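Phytase (Debaryomyces castellii, PDB 2GFI) hydrolyses phytate (inositol hexakisphosphate) as a 3-phytase of the histidine acid phosphatase family, releasing phosphate from the inositol ring. Local coordinates at residues T146-L151 / R374-K379; L158-S163 / Y174-F179; I343-P348 / N416-E421; E350-D355 / F359-S364; I397-C402 / F408-N413. All coordinates share one frame; numbering follows the deposited sequence. Where two conformers were deposited one is given.

Interaction 1 of 5, residues T146-L151 / R374-K379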
# COMPACT_ATOMS: atom_id res chain seq x y z
N THR A 146 -5.49 14.59 19.40
CA THR A 146 -6.39 13.44 19.29
C THR A 146 -6.05 12.34 20.30
O THR A 146 -6.93 11.83 20.93
CB THR A 146 -6.42 12.85 17.87
OG1 THR A 146 -7.00 13.79 16.98
CG2 THR A 146 -7.42 11.72 17.81
N LYS A 147 -4.77 12.01 20.46
CA LYS A 147 -4.34 10.99 21.39
C LYS A 147 -4.37 11.39 22.87
O LYS A 147 -4.82 10.61 23.74
CB LYS A 147 -2.92 10.50 21.04
CG LYS A 147 -2.60 9.21 21.79
CD LYS A 147 -1.31 8.53 21.35
CE LYS A 147 -1.02 7.30 22.22
NZ LYS A 147 0.32 6.69 21.90
N TYR A 148 -3.84 12.58 23.15
CA TYR A 148 -3.52 12.98 24.52
C TYR A 148 -4.40 14.06 25.11
O TYR A 148 -4.26 14.37 26.28
CB TYR A 148 -2.06 13.43 24.62
CG TYR A 148 -1.07 12.35 24.26
CD1 TYR A 148 -0.85 11.27 25.12
CD2 TYR A 148 -0.35 12.41 23.05
CE1 TYR A 148 0.07 10.28 24.77
CE2 TYR A 148 0.57 11.45 22.72
CZ TYR A 148 0.77 10.37 23.57
OH TYR A 148 1.69 9.39 23.23
N GLY A 149 -5.28 14.61 24.30
CA GLY A 149 -6.09 15.76 24.67
C GLY A 149 -7.03 15.59 25.86
O GLY A 149 -7.46 16.59 26.43
N GLU A 150 -7.36 14.36 26.25
CA GLU A 150 -8.15 14.14 27.47
C GLU A 150 -7.39 14.70 28.67
O GLU A 150 -7.99 15.02 29.70
CB GLU A 150 -8.43 12.66 27.71
CG GLU A 150 -7.22 11.87 28.19
CD GLU A 150 -7.41 10.38 28.03
OE1 GLU A 150 -7.62 9.91 26.89
OE2 GLU A 150 -7.39 9.67 29.06
N LEU A 151 -6.06 14.81 28.53
CA LEU A 151 -5.17 15.31 29.57
C LEU A 151 -5.15 16.84 29.57
O LEU A 151 -4.57 17.45 30.46
CB LEU A 151 -3.74 14.83 29.34
CG LEU A 151 -3.32 13.41 29.73
CD1 LEU A 151 -1.80 13.28 29.57
CD2 LEU A 151 -3.75 13.05 31.14
N ARG A 374 10.21 12.93 17.25
CA ARG A 374 9.34 13.05 18.38
C ARG A 374 9.74 12.00 19.40
O ARG A 374 9.73 10.80 19.13
CB ARG A 374 7.86 12.92 17.96
CG ARG A 374 7.53 11.71 17.07
CD ARG A 374 6.38 11.92 16.14
NE ARG A 374 6.76 12.88 15.12
CZ ARG A 374 5.98 13.33 14.15
NH1 ARG A 374 4.71 12.92 14.03
NH2 ARG A 374 6.49 14.19 13.27
N THR A 375 10.14 12.45 20.57
CA THR A 375 10.36 11.54 21.65
C THR A 375 9.26 11.82 22.64
O THR A 375 9.09 12.94 23.12
CB THR A 375 11.78 11.76 22.24
OG1 THR A 375 12.72 11.02 21.44
CG2 THR A 375 11.89 11.20 23.69
N ILE A 376 8.46 10.81 22.92
CA ILE A 376 7.33 10.98 23.82
C ILE A 376 7.47 10.03 25.01
O ILE A 376 7.81 8.85 24.84
CB ILE A 376 6.03 10.72 23.06
CG1 ILE A 376 5.67 11.93 22.19
CG2 ILE A 376 4.91 10.31 24.03
CD1 ILE A 376 4.66 11.57 21.10
N ILE A 377 7.27 10.58 26.21
CA ILE A 377 7.02 9.79 27.41
C ILE A 377 5.54 9.85 27.76
O ILE A 377 4.99 10.93 27.92
CB ILE A 377 7.87 10.32 28.56
CG1 ILE A 377 9.34 10.38 28.10
CG2 ILE A 377 7.69 9.44 29.80
CD1 ILE A 377 10.28 11.12 29.03
N GLU A 378 4.89 8.68 27.81
CA GLU A 378 3.51 8.57 28.25
C GLU A 378 3.57 8.04 29.66
O GLU A 378 4.37 7.17 29.94
CB GLU A 378 2.70 7.55 27.43
CG GLU A 378 2.83 7.73 25.95
CD GLU A 378 2.05 6.71 25.15
OE1 GLU A 378 2.14 5.50 25.44
OE2 GLU A 378 1.37 7.16 24.21
N LYS A 379 2.69 8.53 30.51
CA LYS A 379 2.56 8.05 31.86
C LYS A 379 1.11 7.72 32.01
O LYS A 379 0.26 8.53 31.70
CB LYS A 379 2.96 9.14 32.87
CG LYS A 379 2.77 8.71 34.32
CD LYS A 379 2.91 9.89 35.23
CE LYS A 379 2.55 9.50 36.66
NZ LYS A 379 3.00 10.56 37.60

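Interaction 2 of 5, residues L158-S163 / Y174-F179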
# COMPACT_ATOMS: atom_id res chain seq x y z
N LEU A 158 -2.10 26.33 27.47
CA LEU A 158 -1.12 25.33 27.06
C LEU A 158 0.24 25.99 27.04
O LEU A 158 0.43 26.96 26.32
CB LEU A 158 -1.45 24.78 25.67
CG LEU A 158 -0.54 23.69 25.12
CD1 LEU A 158 -0.77 22.34 25.86
CD2 LEU A 158 -0.74 23.59 23.56
N PRO A 159 1.16 25.52 27.88
CA PRO A 159 2.54 25.99 27.80
C PRO A 159 3.30 25.23 26.70
O PRO A 159 3.07 24.03 26.42
CB PRO A 159 3.10 25.67 29.20
CG PRO A 159 2.29 24.50 29.66
CD PRO A 159 0.96 24.54 28.97
N VAL A 160 4.20 25.94 26.04
CA VAL A 160 5.01 25.31 25.02
C VAL A 160 6.43 25.69 25.39
O VAL A 160 6.67 26.79 25.81
CB VAL A 160 4.56 25.75 23.59
CG1 VAL A 160 5.55 25.34 22.56
CG2 VAL A 160 3.18 25.17 23.24
N PHE A 161 7.35 24.76 25.33
CA PHE A 161 8.73 25.07 25.59
C PHE A 161 9.49 24.80 24.29
O PHE A 161 9.37 23.72 23.69
CB PHE A 161 9.26 24.26 26.78
CG PHE A 161 8.38 24.38 28.00
CD1 PHE A 161 8.67 25.31 28.99
CD2 PHE A 161 7.24 23.63 28.11
CE1 PHE A 161 7.84 25.47 30.08
CE2 PHE A 161 6.39 23.78 29.19
CZ PHE A 161 6.70 24.70 30.19
N THR A 162 10.21 25.82 23.85
CA THR A 162 10.97 25.74 22.65
C THR A 162 12.29 26.48 22.81
O THR A 162 12.35 27.43 23.58
CB THR A 162 10.17 26.33 21.47
OG1 THR A 162 10.99 26.30 20.31
CG2 THR A 162 9.89 27.78 21.69
N SER A 163 13.33 26.06 22.10
CA SER A 163 14.55 26.86 22.04
C SER A 163 14.31 28.01 21.07
O SER A 163 13.28 28.08 20.41
CB SER A 163 15.78 26.02 21.64
OG SER A 163 15.95 26.04 20.23
N TYR A 174 3.60 25.59 14.94
CA TYR A 174 2.75 24.81 14.07
C TYR A 174 2.15 23.63 14.83
O TYR A 174 1.00 23.34 14.66
CB TYR A 174 3.50 24.34 12.83
CG TYR A 174 3.40 25.35 11.73
CD1 TYR A 174 4.31 26.39 11.64
CD2 TYR A 174 2.38 25.28 10.80
CE1 TYR A 174 4.23 27.34 10.61
CE2 TYR A 174 2.29 26.20 9.76
CZ TYR A 174 3.22 27.24 9.68
OH TYR A 174 3.12 28.18 8.68
N PHE A 175 2.95 22.99 15.68
CA PHE A 175 2.48 21.94 16.50
C PHE A 175 1.34 22.44 17.39
O PHE A 175 0.28 21.81 17.41
CB PHE A 175 3.61 21.42 17.38
CG PHE A 175 3.17 20.30 18.29
CD1 PHE A 175 3.38 18.98 17.93
CD2 PHE A 175 2.51 20.58 19.50
CE1 PHE A 175 2.95 17.95 18.75
CE2 PHE A 175 2.07 19.55 20.33
CZ PHE A 175 2.29 18.24 19.96
N ALA A 176 1.55 23.55 18.10
CA ALA A 176 0.58 24.10 19.03
C ALA A 176 -0.69 24.45 18.28
O ALA A 176 -1.80 24.21 18.79
CB ALA A 176 1.14 25.31 19.77
N ARG A 177 -0.53 24.95 17.05
CA ARG A 177 -1.68 25.26 16.23
C ARG A 177 -2.42 24.00 15.81
O ARG A 177 -3.66 23.98 15.78
CB ARG A 177 -1.29 26.07 15.02
CG ARG A 177 -0.91 27.49 15.35
CD ARG A 177 -0.34 28.24 14.16
NE ARG A 177 0.13 29.56 14.54
CZ ARG A 177 -0.64 30.63 14.56
NH1 ARG A 177 -1.93 30.53 14.26
NH2 ARG A 177 -0.13 31.81 14.92
N GLY A 178 -1.68 22.96 15.46
CA GLY A 178 -2.36 21.72 15.16
C GLY A 178 -3.10 21.25 16.40
O GLY A 178 -4.23 20.78 16.32
N PHE A 179 -2.44 21.38 17.55
CA PHE A 179 -2.94 20.84 18.80
C PHE A 179 -4.22 21.54 19.24
O PHE A 179 -5.17 20.89 19.65
CB PHE A 179 -1.84 20.91 19.89
CG PHE A 179 -2.29 20.38 21.24
CD1 PHE A 179 -2.00 19.08 21.63
CD2 PHE A 179 -3.02 21.19 22.12
CE1 PHE A 179 -2.44 18.60 22.87
CE2 PHE A 179 -3.44 20.73 23.33
CZ PHE A 179 -3.15 19.44 23.73

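Interaction 3 of 5, residues I343-P348 / N416-E421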
# COMPACT_ATOMS: atom_id res chain seq x y z
N ILE A 343 18.81 8.81 28.32
CA ILE A 343 17.64 7.89 28.35
C ILE A 343 18.09 6.45 28.22
O ILE A 343 17.63 5.58 28.97
CB ILE A 343 16.59 8.19 27.25
CG1 ILE A 343 15.98 9.60 27.43
CG2 ILE A 343 15.47 7.14 27.29
CD1 ILE A 343 15.33 10.18 26.16
N GLY A 344 18.98 6.18 27.29
CA GLY A 344 19.58 4.87 27.22
C GLY A 344 18.73 3.74 26.68
O GLY A 344 19.04 2.59 26.89
N ILE A 345 17.69 4.05 25.94
CA ILE A 345 16.87 2.98 25.34
C ILE A 345 17.24 2.65 23.88
O ILE A 345 16.87 1.59 23.36
CB ILE A 345 15.38 3.32 25.48
CG1 ILE A 345 15.08 4.66 24.81
CG2 ILE A 345 15.02 3.35 26.95
CD1 ILE A 345 13.60 4.96 24.69
N LEU A 346 17.92 3.56 23.21
CA LEU A 346 18.32 3.30 21.83
C LEU A 346 19.84 3.38 21.66
O LEU A 346 20.35 3.63 20.57
CB LEU A 346 17.55 4.23 20.88
CG LEU A 346 16.08 3.84 20.72
CD1 LEU A 346 15.33 4.95 20.02
CD2 LEU A 346 15.92 2.52 19.95
N ILE A 347 20.53 3.11 22.77
CA ILE A 347 21.99 3.20 22.86
C ILE A 347 22.62 1.79 22.85
O ILE A 347 22.24 0.94 23.64
CB ILE A 347 22.40 4.02 24.15
CG1 ILE A 347 21.67 5.36 24.21
CG2 ILE A 347 23.92 4.20 24.27
CD1 ILE A 347 21.69 6.17 22.91
N PRO A 348 23.58 1.54 21.97
CA PRO A 348 24.24 0.23 21.94
C PRO A 348 25.10 0.04 23.20
O PRO A 348 25.49 1.04 23.81
CB PRO A 348 25.14 0.32 20.70
CG PRO A 348 25.44 1.72 20.56
CD PRO A 348 24.16 2.48 20.99
N ASN A 416 12.09 5.39 38.37
CA ASN A 416 12.96 6.17 39.26
C ASN A 416 14.34 5.56 39.46
O ASN A 416 15.33 6.27 39.40
CB ASN A 416 12.25 6.45 40.58
CG ASN A 416 11.44 7.73 40.53
OD1 ASN A 416 11.99 8.82 40.68
ND2 ASN A 416 10.16 7.60 40.28
N ASP A 417 14.39 4.25 39.65
CA ASP A 417 15.63 3.52 39.83
C ASP A 417 16.48 3.53 38.55
O ASP A 417 17.71 3.71 38.60
CB ASP A 417 15.35 2.05 40.22
CG ASP A 417 14.70 1.90 41.59
OD1 ASP A 417 14.71 2.85 42.40
OD2 ASP A 417 14.16 0.82 41.94
N TYR A 418 15.81 3.33 37.41
CA TYR A 418 16.41 3.40 36.09
C TYR A 418 17.03 4.79 35.85
O TYR A 418 18.22 4.90 35.53
CB TYR A 418 15.37 3.06 34.99
CG TYR A 418 15.97 3.13 33.60
CD1 TYR A 418 16.80 2.12 33.15
CD2 TYR A 418 15.76 4.25 32.78
CE1 TYR A 418 17.40 2.18 31.91
CE2 TYR A 418 16.33 4.31 31.53
CZ TYR A 418 17.15 3.26 31.11
OH TYR A 418 17.76 3.26 29.89
N VAL A 419 16.24 5.84 36.04
CA VAL A 419 16.79 7.18 35.88
C VAL A 419 18.00 7.41 36.81
O VAL A 419 19.07 7.83 36.35
CB VAL A 419 15.73 8.28 36.04
CG1 VAL A 419 16.38 9.65 35.95
CG2 VAL A 419 14.71 8.13 34.95
N ALA A 420 17.83 7.08 38.10
CA ALA A 420 18.94 7.21 39.06
C ALA A 420 20.21 6.50 38.57
O ALA A 420 21.29 7.06 38.65
CB ALA A 420 18.53 6.72 40.46
N GLU A 421 20.06 5.28 38.04
CA GLU A 421 21.17 4.51 37.45
C GLU A 421 21.81 5.23 36.26
O GLU A 421 23.05 5.23 36.12
CB GLU A 421 20.68 3.14 36.96
CG GLU A 421 20.56 2.06 38.03
CD GLU A 421 20.17 0.69 37.45
OE1 GLU A 421 19.28 0.63 36.53
OE2 GLU A 421 20.77 -0.33 37.91

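Interaction 4 of 5, residues E350-D355 / F359-S364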
# COMPACT_ATOMS: atom_id res chain seq x y z
N GLU A 350 28.11 -1.18 23.30
CA GLU A 350 29.47 -0.84 22.95
C GLU A 350 29.54 0.23 21.86
O GLU A 350 28.59 0.46 21.12
CB GLU A 350 30.30 -2.10 22.58
CG GLU A 350 29.54 -3.20 21.83
CD GLU A 350 30.43 -4.35 21.32
OE1 GLU A 350 31.65 -4.41 21.71
OE2 GLU A 350 29.91 -5.21 20.52
N ASP A 351 30.70 0.88 21.81
CA ASP A 351 31.03 1.82 20.77
C ASP A 351 30.94 1.18 19.40
O ASP A 351 31.20 -0.01 19.25
CB ASP A 351 32.43 2.38 21.04
CG ASP A 351 32.46 3.34 22.23
OD1 ASP A 351 31.38 3.76 22.75
OD2 ASP A 351 33.53 3.73 22.72
N LEU A 352 30.53 1.97 18.42
CA LEU A 352 30.32 1.50 17.08
C LEU A 352 31.65 1.16 16.43
O LEU A 352 32.64 1.85 16.65
CB LEU A 352 29.58 2.57 16.27
CG LEU A 352 28.05 2.42 16.25
CD1 LEU A 352 27.45 2.37 17.68
CD2 LEU A 352 27.42 3.55 15.44
N PRO A 353 31.68 0.09 15.65
CA PRO A 353 32.89 -0.24 14.92
C PRO A 353 33.04 0.72 13.76
O PRO A 353 32.05 1.30 13.28
CB PRO A 353 32.61 -1.65 14.41
CG PRO A 353 31.09 -1.70 14.25
CD PRO A 353 30.58 -0.89 15.40
N VAL A 354 34.29 0.90 13.31
CA VAL A 354 34.62 1.76 12.18
C VAL A 354 35.23 0.96 11.04
O VAL A 354 35.29 1.43 9.90
CB VAL A 354 35.59 2.89 12.60
CG1 VAL A 354 34.89 3.83 13.57
CG2 VAL A 354 36.92 2.31 13.22
N ASP A 355 35.68 -0.25 11.34
CA ASP A 355 36.52 -0.97 10.38
C ASP A 355 35.68 -1.91 9.52
O ASP A 355 36.17 -2.59 8.64
CB ASP A 355 37.67 -1.70 11.11
CG ASP A 355 37.17 -2.74 12.12
OD1 ASP A 355 36.17 -2.47 12.87
OD2 ASP A 355 37.70 -3.86 12.25
N PHE A 359 25.45 -4.56 10.51
CA PHE A 359 24.07 -4.68 10.14
C PHE A 359 23.37 -5.39 11.30
O PHE A 359 23.71 -6.55 11.63
CB PHE A 359 23.97 -5.49 8.84
CG PHE A 359 24.49 -4.76 7.65
CD1 PHE A 359 23.65 -3.95 6.90
CD2 PHE A 359 25.84 -4.86 7.30
CE1 PHE A 359 24.14 -3.25 5.80
CE2 PHE A 359 26.36 -4.16 6.20
CZ PHE A 359 25.51 -3.36 5.45
N PRO A 360 22.42 -4.72 11.95
CA PRO A 360 22.03 -3.34 11.61
C PRO A 360 23.07 -2.40 12.23
O PRO A 360 23.99 -2.86 12.88
CB PRO A 360 20.69 -3.18 12.33
CG PRO A 360 20.92 -4.00 13.66
CD PRO A 360 21.69 -5.23 13.13
N SER A 361 22.97 -1.10 12.00
CA SER A 361 23.79 -0.17 12.73
C SER A 361 23.36 -0.26 14.20
O SER A 361 22.17 -0.16 14.49
CB SER A 361 23.61 1.24 12.20
OG SER A 361 24.24 2.16 13.08
N PRO A 362 24.30 -0.48 15.11
CA PRO A 362 23.98 -0.63 16.54
C PRO A 362 23.38 0.63 17.11
O PRO A 362 22.82 0.63 18.22
CB PRO A 362 25.36 -0.88 17.20
CG PRO A 362 26.25 -1.31 16.07
CD PRO A 362 25.74 -0.63 14.84
N TYR A 363 23.57 1.72 16.39
CA TYR A 363 23.01 2.98 16.79
C TYR A 363 22.42 3.62 15.57
O TYR A 363 23.12 3.92 14.63
CB TYR A 363 24.10 3.87 17.34
CG TYR A 363 23.57 5.22 17.71
CD1 TYR A 363 22.81 5.40 18.87
CD2 TYR A 363 23.81 6.32 16.90
CE1 TYR A 363 22.32 6.64 19.22
CE2 TYR A 363 23.32 7.58 17.24
CZ TYR A 363 22.58 7.73 18.39
OH TYR A 363 22.10 8.98 18.71
N SER A 364 21.11 3.84 15.57
CA SER A 364 20.47 4.32 14.36
C SER A 364 20.08 5.77 14.59
O SER A 364 19.09 6.09 15.27
CB SER A 364 19.27 3.44 13.99
OG SER A 364 18.59 3.98 12.87

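Interaction 5 of 5, residues I397-C402 / F408-N413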
# COMPACT_ATOMS: atom_id res chain seq x y z
N ILE A 397 9.28 2.14 22.51
CA ILE A 397 10.60 1.56 22.77
C ILE A 397 10.71 1.22 24.24
O ILE A 397 10.96 2.11 25.05
CB ILE A 397 11.74 2.54 22.35
CG1 ILE A 397 11.50 3.08 20.91
CG2 ILE A 397 13.12 1.89 22.53
CD1 ILE A 397 11.59 2.04 19.76
N PRO A 398 10.48 -0.04 24.62
CA PRO A 398 10.56 -0.41 26.01
C PRO A 398 11.97 -0.20 26.60
O PRO A 398 12.98 -0.29 25.88
CB PRO A 398 10.17 -1.89 26.01
CG PRO A 398 9.32 -2.06 24.76
CD PRO A 398 10.09 -1.19 23.77
N ILE A 399 12.01 0.14 27.89
CA ILE A 399 13.26 0.24 28.59
C ILE A 399 13.70 -1.16 28.93
O ILE A 399 12.92 -1.93 29.45
CB ILE A 399 13.11 1.05 29.88
CG1 ILE A 399 12.58 2.43 29.57
CG2 ILE A 399 14.43 1.07 30.63
CD1 ILE A 399 12.09 3.15 30.79
N LYS A 400 14.94 -1.47 28.61
CA LYS A 400 15.51 -2.75 28.92
C LYS A 400 15.33 -3.10 30.41
O LYS A 400 15.78 -2.36 31.31
CB LYS A 400 16.99 -2.75 28.55
CG LYS A 400 17.65 -4.10 28.68
CD LYS A 400 19.14 -3.95 28.41
CE LYS A 400 19.88 -5.18 28.90
NZ LYS A 400 21.31 -5.14 28.47
N LYS A 401 14.68 -4.24 30.64
CA LYS A 401 14.46 -4.77 31.96
C LYS A 401 13.52 -3.89 32.75
O LYS A 401 13.35 -4.11 33.95
CB LYS A 401 15.77 -4.92 32.73
CG LYS A 401 16.77 -5.81 32.04
CD LYS A 401 17.89 -6.26 33.02
CE LYS A 401 19.04 -6.95 32.26
NZ LYS A 401 20.00 -7.65 33.20
N CYS A 402 12.93 -2.88 32.11
CA CYS A 402 11.80 -2.20 32.73
C CYS A 402 10.62 -2.10 31.80
O CYS A 402 10.20 -1.01 31.44
CB CYS A 402 12.12 -0.80 33.20
SG CYS A 402 11.07 -0.50 34.64
N PHE A 408 4.24 -2.76 27.76
CA PHE A 408 5.70 -2.84 28.00
C PHE A 408 6.31 -1.61 28.65
O PHE A 408 7.42 -1.16 28.32
CB PHE A 408 6.46 -3.24 26.73
CG PHE A 408 6.05 -4.56 26.20
CD1 PHE A 408 6.47 -5.74 26.83
CD2 PHE A 408 5.23 -4.64 25.08
CE1 PHE A 408 6.07 -6.99 26.34
CE2 PHE A 408 4.83 -5.88 24.56
CZ PHE A 408 5.24 -7.05 25.20
N SER A 409 5.56 -1.09 29.63
CA SER A 409 5.89 0.12 30.33
C SER A 409 6.67 -0.18 31.62
O SER A 409 6.79 -1.32 32.06
CB SER A 409 4.61 0.87 30.65
OG SER A 409 3.72 0.04 31.39
N CYS A 410 7.18 0.88 32.22
CA CYS A 410 7.97 0.80 33.42
C CYS A 410 7.20 1.42 34.60
O CYS A 410 6.79 2.59 34.49
CB CYS A 410 9.24 1.59 33.20
SG CYS A 410 10.42 1.38 34.51
N ASN A 411 7.00 0.67 35.69
CA ASN A 411 6.39 1.23 36.89
C ASN A 411 7.16 2.48 37.27
O ASN A 411 8.39 2.48 37.30
CB ASN A 411 6.43 0.24 38.07
CG ASN A 411 5.48 0.62 39.20
OD1 ASN A 411 5.56 1.70 39.78
ND2 ASN A 411 4.58 -0.30 39.54
N LEU A 412 6.47 3.57 37.55
CA LEU A 412 7.20 4.80 37.89
C LEU A 412 8.24 4.62 39.01
O LEU A 412 9.28 5.27 39.01
CB LEU A 412 6.22 5.92 38.21
CG LEU A 412 6.79 7.27 38.64
CD1 LEU A 412 7.76 7.87 37.63
CD2 LEU A 412 5.61 8.16 38.88
N ASN A 413 7.95 3.71 39.96
CA ASN A 413 8.89 3.38 41.01
C ASN A 413 10.18 2.81 40.47
O ASN A 413 11.26 3.25 40.83
CB ASN A 413 8.24 2.45 42.06
CG ASN A 413 7.10 3.13 42.78
OD1 ASN A 413 7.19 4.32 43.14
ND2 ASN A 413 6.01 2.41 42.98
O HOH W 1 9.40 0.42 29.12

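Interaction 1 of 5, residues T146-L151 / R374-K379
Glu378 OE2 is gripped by two donors from helix 133-148: Tyr148 OH gives it a very short hydrogen bond of 2.5 Å, and Lys147 NZ a salt bridge of 2.6 Å. The contact fastens this helix to strand 374-382 in the central mixed sheet of the histidine phosphatase fold. Lys147 NZ comes in on the syn lone pair of OE2, the side facing OE1, and its chain crosses that of Glu378 at about a right angle. The Tyr148 ring stands nearly upright to the carboxylate, the two planes 77° apart, and OE2 lies at the ring edge near its plane. Lys147 reaches the acid because CG is anti to the backbone N (chi1 -166°) and the chain is extended beyond it. Next to the polar cluster, Ile376 CG2 packs 3.4 Å from Tyr148 OH. Both charged groups have further partners: Arg389 forms a salt bridge to Glu378 OE1, and Thr53 O accepts from Lys147 NZ. Two cations thus flank one carboxylate, which probably keeps it ionised. A glutamine in place of Glu378 would probably leave the ammonium of Lys147 and the guanidinium of Arg389 without their balancing charge. Within the same segment, Lys147 CG lies 3.9 Å above the centre of the Tyr148 ring, covering one face with methylene.

Interaction 2 of 5, residues L158-S163 / Y174-F179
Leu158 and Phe179 make the tight end of this contact, with Leu158 CD2 only 3.6 Å from Phe179 CD2. The second methyl adds to the grip, Leu158 CD1 lying 4.0 Å from Phe179 CE2, and both branches approach the ring obliquely, near its CD2 and CE2 atoms. Leu158 CG is anti to the backbone N (chi1 -178°), which swings the fork out toward the helix; Phe179 takes the same first torsion (179°) and brings its ring to meet it. The other end is looser. There a single pair carries the contact, Val160 CG2 resting 4.0 Å from Ala176 CB, and the small alanine lets the backbones come within 7.5 Å between Val160 CA and Ala176 CA. All four residues are buried; the partly exposed Arg177 lies on another face of the helix, where it and Tyr174 also pack on Gly181 of the second subunit. The two segments belong to a beta-alpha-beta crossover in which helix 166-180 joins strand 158-163 to its parallel neighbour 189-194. Phe152 meets the Phe179 ring edge-to-face and also touches Leu158, extending the apolar layer. With no hydrogen bond between the segments, the helix is held on this strand by shape and hydrophobic burial, while the strand's backbone bonds serve the sheet.

Interaction 3 of 5, residues I343-P348 / N416-E421
Ile343 is the last residue of helix 333-343, and Gly344 leaves the helical conformation at once with phi 74° and psi 21°. The chain beyond it runs on without regular structure, whereas residues 416-421 are continuous helix. The nearest CA atoms are those of Ile343 and Val419, 7.6 Å apart, yet the gap is bridged by one long side chain, that of Tyr418. Its CG is anti to the backbone N (chi1 180°), which sends the ring straight out from helix 412-423 to the end of the other helix. There Tyr418 OH donates a very short hydrogen bond of 2.5 Å to Ile343 O. The acceptor lies at the ring edge and in the ring plane, 3.1 Å from Tyr418 CE2 as well, so the phenol meets it edge-on. Gly344 O is 3.3 Å from Tyr418 OH, but the angle is too poor for a bond. Gly344 also leaves room for the hydroxyl: a beta carbon here would fall about 2.9 Å from Tyr418 OH, a clash. Ile345 adds a light apolar touch, its CG2 standing 4.0 Å from Tyr418 OH with the two side chains crossing at about a right angle. Ile343 itself offers only its carbonyl, since its CB points away and the side chain packs on Leu310 and Tyr390. The contact therefore rests on one directional, uncharged bond that satisfies a backbone carbonyl at a helix C-terminus, where the last carbonyls have run out of following helical amides to accept from.

Interaction 4 of 5, residues E350-D355 / F359-S364
Leu352 carries this contact, pressing both methyls on residues 361-363. Its CD1 lies 3.7 Å from Tyr363 CB, and CD2 is 3.8 Å from the same atom, so the fork straddles the first carbon of the tyrosine. The CD1 methyl also meets Pro362 CB at 3.9 Å, while Leu352 CG sits 4.1 Å from Pro362 CD, crossing the proline at a slant. A first torsion of -93°, away from the staggered position near -60°, goes with this fit. A thinner second touch joins the two prolines, Pro353 CD approaching Pro362 CG at 4.4 Å. With Leu352 cut back to an alanine, a gap would probably open beside Pro362 and Tyr363 CB, leaving the direct packing between the segments to little more than the proline pair. Further out, Tyr363 turns its ring away from Leu352, with CG anti to the backbone N (chi1 177°), and its OH is hydrogen-bonded to Glu337. Helix 277-295 backs the loop: Tyr285 and Leu289 pack on Leu352, while Tyr293 OH and Tyr285 OH bind the carbonyls of Leu352 and Pro353. At the start of the second limb, the peptide before Pro360 is cis, and Phe359 meets Phe49 of the third subunit edge-to-face. The side chain of Tyr363 is about 9 Å from that of Asp333, the predicted proton donor. This is a proline-rich, non-regular excursion folded back on itself between helices 333-343 and 365-368, returning to an N-cap at Ser364.

Interaction 5 of 5, residues I397-C402 / F408-N413
A disulfide closes this loop: Cys402 SG and Cys410 SG are bonded at 2.0 Å, tying the last residue of a type II beta turn to the short strand 410-411. Cys402 was modelled in two conformers, so the finer torsions of the bridge are doubtful. The turn runs from Ile399 to Cys402 and is closed by Cys402 N donating to Ile399 O. Lys401 takes the positive phi, 68°, expected at its third position. A water joins both segments, accepting from Ile399 N and donating to Cys402 O at 2.8 Å and to Phe408 O at 2.7 Å; it thereby serves two carbonyls and an amide that have no direct bond across the contact. The second segment enters through a G1 beta bulge formed by Phe408 and Ser409, and beyond it the strand pairs with strand 385-392 of the central sheet. Two apolar touches flank the water: Pro398 CG lies 3.7 Å from Phe408 CB, the side chains running side by side in the same direction, and Ile399 CD1 meets Cys410 CB at 4.0 Å. Outside, Phe359 of the third subunit packs on Pro398 and stacks edge-to-face on Phe408. Past the strand, Asn411 is the N-cap of helix 412-423, its OD1 accepting from Asn413 N at 3.1 Å with a fairly straight N-H approach of 161° while ND2 binds Glu385.

In the fold
Interactions 1 and 2 are core contacts that set helices against one sheet, but the first does it with a charged, hydrogen-bonded cluster and the second with hydrocarbon alone. Interactions 3 and 4 are only partly buried and share the long connection between helices 333-343 and 365-368; they touch where Pro348 and Ile347 meet Tyr363. Interaction 3 also shares helix 412-423 with interaction 5, Tyr418 packing on Ile399. Interaction 5 has the centre farthest from the middle of the chain, about 23 Å, yet it is buried, and it alone uses a covalent bridge. Interactions 4 and 5 both reach the third subunit, whereas no other chain touches interaction 3.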